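Local coordinates for vivid PAS protein VVD (Neurospora crassa, PDB 3D72) that senses blue light through a flavin held in its LOV (PAS) domain and, on illumination, forms a rapidly exchanging dimer, at residues 74-79 / 89-93; 61-67 / 116-120. The protein carries 1 engineered substitution. All coordinates share one frame; numbering follows the deposited sequence.

Contact 1: residues 74-79 / 89-93; sequences RFLQSP and RKYVD. With FAD (flavin-adenine dinucleotide), chain C.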
loop_
_atom_site.group_PDB
_atom_site.type_symbol
_atom_site.label_atom_id
_atom_site.label_comp_id
_atom_site.label_asym_id
_atom_site.label_seq_id
_atom_site.Cartn_x
_atom_site.Cartn_y
_atom_site.Cartn_z
ATOM N N ARG A 74 -12.955 22.327 -3.013
ATOM C CA ARG A 74 -14.073 23.038 -2.398
ATOM C C ARG A 74 -15.278 23.199 -3.320
ATOM O O ARG A 74 -16.364 23.533 -2.845
ATOM C CB ARG A 74 -13.640 24.421 -1.883
ATOM C CG ARG A 74 -13.351 25.439 -2.976
ATOM C CD ARG A 74 -13.131 26.836 -2.384
ATOM N NE ARG A 74 -11.832 26.974 -1.728
ATOM C CZ ARG A 74 -10.678 27.157 -2.363
ATOM N NH1 ARG A 74 -9.550 27.267 -1.668
ATOM N NH2 ARG A 74 -10.648 27.249 -3.683
ATOM N N PHE A 75 -15.110 22.958 -4.620
ATOM C CA PHE A 75 -16.243 23.108 -5.538
ATOM C C PHE A 75 -17.406 22.187 -5.177
ATOM O O PHE A 75 -18.538 22.443 -5.558
ATOM C CB PHE A 75 -15.816 22.865 -6.996
ATOM C CG PHE A 75 -15.491 21.433 -7.317
ATOM C CD1 PHE A 75 -16.500 20.528 -7.649
ATOM C CD2 PHE A 75 -14.169 20.987 -7.305
ATOM C CE1 PHE A 75 -16.200 19.205 -7.955
ATOM C CE2 PHE A 75 -13.865 19.662 -7.610
ATOM C CZ PHE A 75 -14.876 18.771 -7.938
ATOM N N LEU A 76 -17.125 21.116 -4.439
ATOM C CA LEU A 76 -18.172 20.182 -4.042
ATOM C C LEU A 76 -19.100 20.801 -3.000
ATOM O O LEU A 76 -20.167 20.260 -2.717
ATOM C CB LEU A 76 -17.559 18.893 -3.464
ATOM C CG LEU A 76 -16.826 17.963 -4.439
ATOM C CD1 LEU A 76 -16.209 16.797 -3.673
ATOM C CD2 LEU A 76 -17.797 17.443 -5.483
ATOM N N GLN A 77 -18.697 21.932 -2.430
ATOM C CA GLN A 77 -19.503 22.574 -1.401
ATOM C C GLN A 77 -20.704 23.346 -1.918
ATOM O O GLN A 77 -21.478 23.886 -1.131
ATOM C CB GLN A 77 -18.610 23.466 -0.541
ATOM C CG GLN A 77 -17.705 22.652 0.384
ATOM C CD GLN A 77 -16.426 23.366 0.737
ATOM O OE1 GLN A 77 -16.368 24.601 0.748
ATOM N NE2 GLN A 77 -15.384 22.590 1.050
ATOM N N SER A 78 -20.868 23.372 -3.234
ATOM C CA SER A 78 -21.997 24.069 -3.847
ATOM C C SER A 78 -22.669 23.184 -4.891
ATOM O O SER A 78 -22.006 22.472 -5.641
ATOM C CB SER A 78 -21.529 25.366 -4.506
ATOM O OG SER A 78 -22.631 26.092 -5.025
ATOM N N PRO A 79 -24.010 23.222 -4.962
ATOM C CA PRO A 79 -24.709 22.395 -5.945
ATOM C C PRO A 79 -24.444 22.818 -7.384
ATOM O O PRO A 79 -24.753 22.086 -8.322
ATOM C CB PRO A 79 -26.177 22.544 -5.544
ATOM C CG PRO A 79 -26.224 23.897 -4.917
ATOM C CD PRO A 79 -24.961 23.939 -4.095
ATOM N N ARG A 89 -19.685 30.209 2.684
ATOM C CA ARG A 89 -20.549 29.204 2.081
ATOM C C ARG A 89 -21.929 29.337 2.565
ATOM O O ARG A 89 -22.181 29.658 3.721
ATOM C CB ARG A 89 -20.058 27.790 2.366
ATOM C CG ARG A 89 -19.068 27.318 1.371
ATOM C CD ARG A 89 -17.837 28.188 1.403
ATOM N NE ARG A 89 -16.677 27.381 1.061
ATOM C CZ ARG A 89 -15.418 27.783 1.151
ATOM N NH1 ARG A 89 -14.446 26.952 0.819
ATOM N NH2 ARG A 89 -15.130 29.008 1.564
ATOM N N LYS A 90 -22.858 29.036 1.684
ATOM C CA LYS A 90 -24.164 29.209 2.154
ATOM C C LYS A 90 -24.866 27.901 2.507
ATOM O O LYS A 90 -26.016 27.913 2.895
ATOM C CB LYS A 90 -24.913 30.133 1.197
ATOM C CG LYS A 90 -25.509 29.577 -0.068
ATOM C CD LYS A 90 -25.042 30.382 -1.290
ATOM C CE LYS A 90 -24.751 31.849 -0.989
ATOM N NZ LYS A 90 -24.174 32.534 -2.174
ATOM N N TYR A 91 -24.159 26.781 2.400
ATOM C CA TYR A 91 -24.718 25.459 2.734
ATOM C C TYR A 91 -23.769 24.664 3.615
ATOM O O TYR A 91 -24.077 23.535 4.024
ATOM C CB TYR A 91 -24.988 24.680 1.456
ATOM C CG TYR A 91 -25.928 25.395 0.544
ATOM C CD1 TYR A 91 -27.195 25.763 0.990
ATOM C CD2 TYR A 91 -25.560 25.720 -0.757
ATOM C CE1 TYR A 91 -28.082 26.440 0.161
ATOM C CE2 TYR A 91 -26.440 26.396 -1.598
ATOM C CZ TYR A 91 -27.698 26.754 -1.133
ATOM O OH TYR A 91 -28.573 27.418 -1.957
ATOM N N VAL A 92 -22.630 25.234 3.886
ATOM C CA VAL A 92 -21.650 24.541 4.689
ATOM C C VAL A 92 -21.263 25.248 5.956
ATOM O O VAL A 92 -21.092 26.465 5.997
ATOM C CB VAL A 92 -20.401 24.261 3.868
ATOM C CG1 VAL A 92 -19.382 23.538 4.712
ATOM C CG2 VAL A 92 -20.774 23.433 2.651
ATOM N N ASP A 93 -21.137 24.440 7.010
ATOM C CA ASP A 93 -20.759 24.927 8.306
ATOM C C ASP A 93 -19.407 25.622 8.194
ATOM O O ASP A 93 -18.414 25.011 7.796
ATOM C CB ASP A 93 -20.661 23.742 9.262
ATOM C CG ASP A 93 -20.389 24.169 10.676
ATOM O OD1 ASP A 93 -19.328 24.773 10.915
ATOM O OD2 ASP A 93 -21.245 23.905 11.549
HETATM P PA FAD C . -11.647 29.272 2.925
HETATM O O1A FAD C . -12.108 29.467 1.523
HETATM O O2A FAD C . -10.640 30.221 3.456
HETATM O O5B FAD C . -12.928 29.250 3.861
HETATM C C5B FAD C . -12.868 29.106 5.295
HETATM C C4B FAD C . -14.260 29.403 5.844
HETATM O O4B FAD C . -14.169 29.323 7.278
HETATM C C3B FAD C . -14.824 30.796 5.491
HETATM O O3B FAD C . -16.094 30.774 4.891
HETATM C C2B FAD C . -14.803 31.582 6.797
HETATM O O2B FAD C . -15.869 32.462 7.044
HETATM C C1B FAD C . -14.624 30.533 7.898
HETATM N N9A FAD C . -13.626 30.875 8.893
HETATM C C8A FAD C . -12.293 31.110 8.700
HETATM N N7A FAD C . -11.632 31.413 9.793
HETATM C C5A FAD C . -12.608 31.402 10.775
HETATM C C6A FAD C . -12.542 31.644 12.194
HETATM N N6A FAD C . -11.397 31.973 12.799
HETATM N N1A FAD C . -13.695 31.550 12.916
HETATM C C2A FAD C . -14.845 31.217 12.268
HETATM N N3A FAD C . -15.025 30.959 10.952
HETATM C C4A FAD C . -13.816 31.083 10.249
HETATM N N1 FAD C . -13.680 19.669 0.619
HETATM C C2 FAD C . -14.918 19.177 0.357
HETATM O O2 FAD C . -15.953 19.841 0.547
HETATM N N3 FAD C . -15.050 17.866 -0.129
HETATM C C4 FAD C . -13.988 17.002 -0.400
HETATM O O4 FAD C . -14.217 15.845 -0.823
HETATM C C4X FAD C . -12.707 17.517 -0.113
HETATM N N5 FAD C . -11.581 16.712 -0.370
HETATM C C5X FAD C . -10.334 17.242 -0.091
HETATM C C6 FAD C . -9.178 16.441 -0.344
HETATM C C7 FAD C . -7.907 16.916 -0.124
HETATM C C7M FAD C . -6.736 15.965 -0.408
HETATM C C8 FAD C . -7.706 18.246 0.320
HETATM C C8M FAD C . -6.331 18.839 0.558
HETATM C C9 FAD C . -8.858 19.070 0.589
HETATM C C9A FAD C . -10.166 18.600 0.385
HETATM N N10 FAD C . -11.354 19.395 0.652
HETATM C C10 FAD C . -12.592 18.868 0.358
HETATM C "C1'" FAD C . -11.286 20.772 1.218
HETATM C "C2'" FAD C . -11.093 21.974 0.326
HETATM O "O2'" FAD C . -10.195 21.620 -0.733
HETATM C "C3'" FAD C . -10.584 23.131 1.217
HETATM O "O3'" FAD C . -9.340 22.743 1.799
HETATM C "C4'" FAD C . -11.582 23.493 2.368
HETATM O "O4'" FAD C . -12.776 24.001 1.805
HETATM C "C5'" FAD C . -11.005 24.513 3.363
HETATM O "O5'" FAD C . -10.112 25.435 2.719
HETATM P P FAD C . -10.617 26.718 1.932
HETATM O O1P FAD C . -9.481 27.162 1.120
HETATM O O2P FAD C . -11.869 26.418 1.194
HETATM O O3P FAD C . -10.941 27.848 3.023
HETATM O O HOH W 1 -21.980 26.083 0.248
#
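The guanidinium of Arg89 and the carboxamide of Gln77 lie nearly coplanar, 27° apart, and meet edge to edge: OE1 of Gln77 sits at the guanidinium rim, near its plane, with FAD phosphate oxygens O2P and O1A farther round the same rim. Arg89 and Arg74, whose guanidinium planes are 74° apart, both contribute to the diphosphate-binding side of the FAD pocket in this LOV (PAS) domain. Arg89 presents NE and NH1 together to the one oxygen, OE1 of Gln77, at 2.8 Å and 3.0 Å respectively; the NE bond runs nearly along the C=O axis, whereas NH1 points at a lone pair of OE1, in the carbonyl plane. With OE1 held in this way, NE2 faces the cofactor and donates to isoalloxazine O2 (2.9 Å) and, almost straight, to ribityl O4' (3.1 Å). O2P of FAD receives NH1 of Arg89 at 2.7 Å and NE of Arg74 at 3.0 Å, a shared anion that probably offsets the closeness of two like charges; NH2 of Arg74 also pairs with Asp47. A bend at chi3 (75°) turns the Arg74 guanidinium across the phosphate, where NH1 reaches O1P. A methionine in place of Arg89 would probably leave Gln77 OE1 without its two donors, the amide freer to turn over, and the diphosphate short of positive charge. Beside the polar network, Val92 CG2 packs on Gln77 CB, and Ile97 of helix 94-106 touches both residues. At the outer end Pro79 CD rests 3.8 Å from Tyr91 CE2, and one water bridges the two backbones, donating to Gln77 O and accepting from Tyr91 N.

Contact 2: residues 61-67 / 116-120; sequences TGYSNAE and NFKKN. With FAD (flavin-adenine dinucleotide), chain C.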
loop_
_atom_site.group_PDB
_atom_site.type_symbol
_atom_site.label_atom_id
_atom_site.label_comp_id
_atom_site.label_asym_id
_atom_site.label_seq_id
_atom_site.Cartn_x
_atom_site.Cartn_y
_atom_site.Cartn_z
ATOM N N THR A 61 -19.222 11.413 -6.892
ATOM C CA THR A 61 -19.591 12.807 -7.127
ATOM C C THR A 61 -20.309 13.108 -8.434
ATOM O O THR A 61 -20.949 14.153 -8.560
ATOM C CB THR A 61 -18.349 13.727 -7.041
ATOM O OG1 THR A 61 -17.442 13.419 -8.109
ATOM C CG2 THR A 61 -17.642 13.544 -5.708
ATOM N N GLY A 62 -20.191 12.211 -9.408
ATOM C CA GLY A 62 -20.842 12.418 -10.691
ATOM C C GLY A 62 -20.055 13.274 -11.669
ATOM O O GLY A 62 -20.510 13.522 -12.788
ATOM N N TYR A 63 -18.883 13.741 -11.245
ATOM C CA TYR A 63 -18.030 14.572 -12.092
ATOM C C TYR A 63 -16.999 13.712 -12.818
ATOM O O TYR A 63 -16.663 12.630 -12.358
ATOM C CB TYR A 63 -17.301 15.623 -11.246
ATOM C CG TYR A 63 -18.188 16.726 -10.703
ATOM C CD1 TYR A 63 -18.733 16.657 -9.417
ATOM C CD2 TYR A 63 -18.465 17.855 -11.473
ATOM C CE1 TYR A 63 -19.521 17.690 -8.913
ATOM C CE2 TYR A 63 -19.255 18.882 -10.984
ATOM C CZ TYR A 63 -19.779 18.798 -9.706
ATOM O OH TYR A 63 -20.556 19.835 -9.232
ATOM N N SER A 64 -16.502 14.195 -13.952
ATOM C CA SER A 64 -15.501 13.462 -14.728
ATOM C C SER A 64 -14.095 13.932 -14.357
ATOM O O SER A 64 -13.934 14.938 -13.665
ATOM C CB SER A 64 -15.720 13.709 -16.222
ATOM O OG SER A 64 -15.501 15.078 -16.519
ATOM N N ASN A 65 -13.080 13.204 -14.817
ATOM C CA ASN A 65 -11.697 13.582 -14.548
ATOM C C ASN A 65 -11.435 15.000 -15.043
ATOM O O ASN A 65 -10.824 15.809 -14.343
ATOM C CB ASN A 65 -10.730 12.626 -15.253
ATOM C CG ASN A 65 -10.039 11.680 -14.296
ATOM O OD1 ASN A 65 -9.434 12.106 -13.313
ATOM N ND2 ASN A 65 -10.120 10.385 -14.583
ATOM N N ALA A 66 -11.903 15.297 -16.253
ATOM C CA ALA A 66 -11.713 16.613 -16.851
ATOM C C ALA A 66 -12.334 17.728 -16.019
ATOM O O ALA A 66 -11.831 18.849 -15.992
ATOM C CB ALA A 66 -12.300 16.633 -18.257
ATOM N N GLU A 67 -13.428 17.410 -15.338
ATOM C CA GLU A 67 -14.121 18.391 -14.516
ATOM C C GLU A 67 -13.523 18.598 -13.131
ATOM O O GLU A 67 -13.739 19.645 -12.527
ATOM C CB GLU A 67 -15.592 18.008 -14.365
ATOM C CG GLU A 67 -16.396 18.147 -15.648
ATOM C CD GLU A 67 -17.829 17.701 -15.478
ATOM O OE1 GLU A 67 -18.037 16.588 -14.946
ATOM O OE2 GLU A 67 -18.741 18.458 -15.879
ATOM N N ASN A 116 -21.781 18.202 0.927
ATOM C CA ASN A 116 -21.293 18.306 -0.445
ATOM C C ASN A 116 -22.437 18.053 -1.418
ATOM O O ASN A 116 -23.527 17.611 -1.034
ATOM C CB ASN A 116 -20.174 17.282 -0.716
ATOM C CG ASN A 116 -18.787 17.758 -0.257
ATOM O OD1 ASN A 116 -17.791 17.066 -0.478
ATOM N ND2 ASN A 116 -18.718 18.929 0.368
ATOM N N PHE A 117 -22.191 18.331 -2.690
ATOM C CA PHE A 117 -23.210 18.143 -3.712
ATOM C C PHE A 117 -22.634 17.453 -4.942
ATOM O O PHE A 117 -21.543 17.793 -5.395
ATOM C CB PHE A 117 -23.795 19.502 -4.117
ATOM C CG PHE A 117 -24.423 20.251 -2.985
ATOM C CD1 PHE A 117 -25.773 20.091 -2.690
ATOM C CD2 PHE A 117 -23.655 21.092 -2.192
ATOM C CE1 PHE A 117 -26.348 20.750 -1.607
ATOM C CE2 PHE A 117 -24.209 21.757 -1.103
ATOM C CZ PHE A 117 -25.573 21.586 -0.812
ATOM N N LYS A 118 -23.375 16.488 -5.459
ATOM C CA LYS A 118 -22.953 15.764 -6.640
ATOM C C LYS A 118 -23.213 16.686 -7.828
ATOM O O LYS A 118 -23.864 17.723 -7.694
ATOM C CB LYS A 118 -23.740 14.460 -6.757
ATOM C CG LYS A 118 -23.639 13.573 -5.517
ATOM C CD LYS A 118 -24.233 12.207 -5.775
ATOM C CE LYS A 118 -24.070 11.292 -4.572
ATOM N NZ LYS A 118 -24.513 9.905 -4.887
ATOM N N LYS A 119 -22.686 16.314 -9.018
ATOM C CA LYS A 119 -22.845 17.121 -10.218
ATOM C C LYS A 119 -24.300 17.466 -10.531
ATOM O O LYS A 119 -24.600 18.575 -10.983
ATOM C CB LYS A 119 -22.226 16.384 -11.419
ATOM C CG LYS A 119 -22.312 17.136 -12.759
ATOM C CD LYS A 119 -21.698 16.314 -13.892
ATOM C CE LYS A 119 -21.918 16.969 -15.249
ATOM N NZ LYS A 119 -21.358 18.344 -15.291
ATOM N N ASN A 120 -25.193 16.510 -10.308
ATOM C CA ASN A 120 -26.609 16.724 -10.575
ATOM C C ASN A 120 -27.294 17.516 -9.465
ATOM O O ASN A 120 -28.516 17.675 -9.472
ATOM C CB ASN A 120 -27.326 15.381 -10.786
ATOM C CG ASN A 120 -27.415 14.545 -9.519
ATOM O OD1 ASN A 120 -27.948 13.435 -9.540
ATOM N ND2 ASN A 120 -26.907 15.071 -8.415
HETATM P PA FAD C . -11.647 29.272 2.925
HETATM O O1A FAD C . -12.108 29.467 1.523
HETATM O O2A FAD C . -10.640 30.221 3.456
HETATM O O5B FAD C . -12.928 29.250 3.861
HETATM C C5B FAD C . -12.868 29.106 5.295
HETATM C C4B FAD C . -14.260 29.403 5.844
HETATM O O4B FAD C . -14.169 29.323 7.278
HETATM C C3B FAD C . -14.824 30.796 5.491
HETATM O O3B FAD C . -16.094 30.774 4.891
HETATM C C2B FAD C . -14.803 31.582 6.797
HETATM O O2B FAD C . -15.869 32.462 7.044
HETATM C C1B FAD C . -14.624 30.533 7.898
HETATM N N9A FAD C . -13.626 30.875 8.893
HETATM C C8A FAD C . -12.293 31.110 8.700
HETATM N N7A FAD C . -11.632 31.413 9.793
HETATM C C5A FAD C . -12.608 31.402 10.775
HETATM C C6A FAD C . -12.542 31.644 12.194
HETATM N N6A FAD C . -11.397 31.973 12.799
HETATM N N1A FAD C . -13.695 31.550 12.916
HETATM C C2A FAD C . -14.845 31.217 12.268
HETATM N N3A FAD C . -15.025 30.959 10.952
HETATM C C4A FAD C . -13.816 31.083 10.249
HETATM N N1 FAD C . -13.680 19.669 0.619
HETATM C C2 FAD C . -14.918 19.177 0.357
HETATM O O2 FAD C . -15.953 19.841 0.547
HETATM N N3 FAD C . -15.050 17.866 -0.129
HETATM C C4 FAD C . -13.988 17.002 -0.400
HETATM O O4 FAD C . -14.217 15.845 -0.823
HETATM C C4X FAD C . -12.707 17.517 -0.113
HETATM N N5 FAD C . -11.581 16.712 -0.370
HETATM C C5X FAD C . -10.334 17.242 -0.091
HETATM C C6 FAD C . -9.178 16.441 -0.344
HETATM C C7 FAD C . -7.907 16.916 -0.124
HETATM C C7M FAD C . -6.736 15.965 -0.408
HETATM C C8 FAD C . -7.706 18.246 0.320
HETATM C C8M FAD C . -6.331 18.839 0.558
HETATM C C9 FAD C . -8.858 19.070 0.589
HETATM C C9A FAD C . -10.166 18.600 0.385
HETATM N N10 FAD C . -11.354 19.395 0.652
HETATM C C10 FAD C . -12.592 18.868 0.358
HETATM C "C1'" FAD C . -11.286 20.772 1.218
HETATM C "C2'" FAD C . -11.093 21.974 0.326
HETATM O "O2'" FAD C . -10.195 21.620 -0.733
HETATM C "C3'" FAD C . -10.584 23.131 1.217
HETATM O "O3'" FAD C . -9.340 22.743 1.799
HETATM C "C4'" FAD C . -11.582 23.493 2.368
HETATM O "O4'" FAD C . -12.776 24.001 1.805
HETATM C "C5'" FAD C . -11.005 24.513 3.363
HETATM O "O5'" FAD C . -10.112 25.435 2.719
HETATM P P FAD C . -10.617 26.718 1.932
HETATM O O1P FAD C . -9.481 27.162 1.120
HETATM O O2P FAD C . -11.869 26.418 1.194
HETATM O O3P FAD C . -10.941 27.848 3.023
HETATM O O HOH W 2 -20.677 20.110 -6.565
HETATM O O HOH W 3 -22.542 20.768 -10.973
#
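Glu67 OE2 takes the ammonium of Lys119 in a 2.7 Å salt bridge from NZ, on the syn lone pair, while OE1 of the same carboxylate accepts from Ser64 N at 3.0 Å on its anti lone pair. Ser64 OG in turn receives a weak bond from Glu67 N, completing a capping box at the start of helix 65-68, so one glutamate serves both the helix start and the turn after strand 110-117. The Lys119 chain leaves with CG anti to the backbone N (chi1 -179°) and stays extended until chi4, where a turn out of the extended form (58°) brings NZ to the carboxylate. On the way it lies over Tyr63: CB stands 3.7 Å from the ring centroid and only 6° off the normal, a CH-pi contact centred on the face, with CG near CE2. The backbones join where Lys119 N donates to Thr61 O at 2.8 Å. Gly62, with positive phi just after helix 55-61, lies directly against Lys119; a CB there would come tight on Lys119 CB and jam against the preceding carbonyl. One water lies between Tyr63 OH and Phe117 O and may join them; another bonds Tyr63 OH and donates to Lys119 O, and the Tyr63 ring meets Phe75 edge-to-face. At the inner end of 116-120, Asn116 pairs with the flavin pyrimidine edge of this LOV domain: OD1 accepts from FAD N3 and ND2 donates to FAD O2, both at 2.9 Å, and Asn126 also donates to OD1. Two chemistries thus share a short piece of chain: amide-to-flavin pairing that matches the N3-H donor and the O2 acceptor of the isoalloxazine, and, a few residues on, an ion pair that is likely to be moderated by solvent around the exposed Lys119.

From the N terminus, the chain first reaches 61-67, which runs from the last residue of helix 55-61 into helix 65-68, and then passes through 74-79 and 89-93 into helix 94-106 and strand 110-117, whose last two residues begin 116-120. Contact 1 closes a short loop, with nine residues between its segments, none in helix or strand; this loop is nested within the much larger one that contact 2 closes. Contact 1 ties the 3-10 turn to the approach of helix 94-106, and contact 2 ties the link between helices 55-61 and 65-68 to the turn that leaves outer strand 110-117. They meet where Leu76 O probably accepts from Phe117 N (2.8 Å), and both reach FAD.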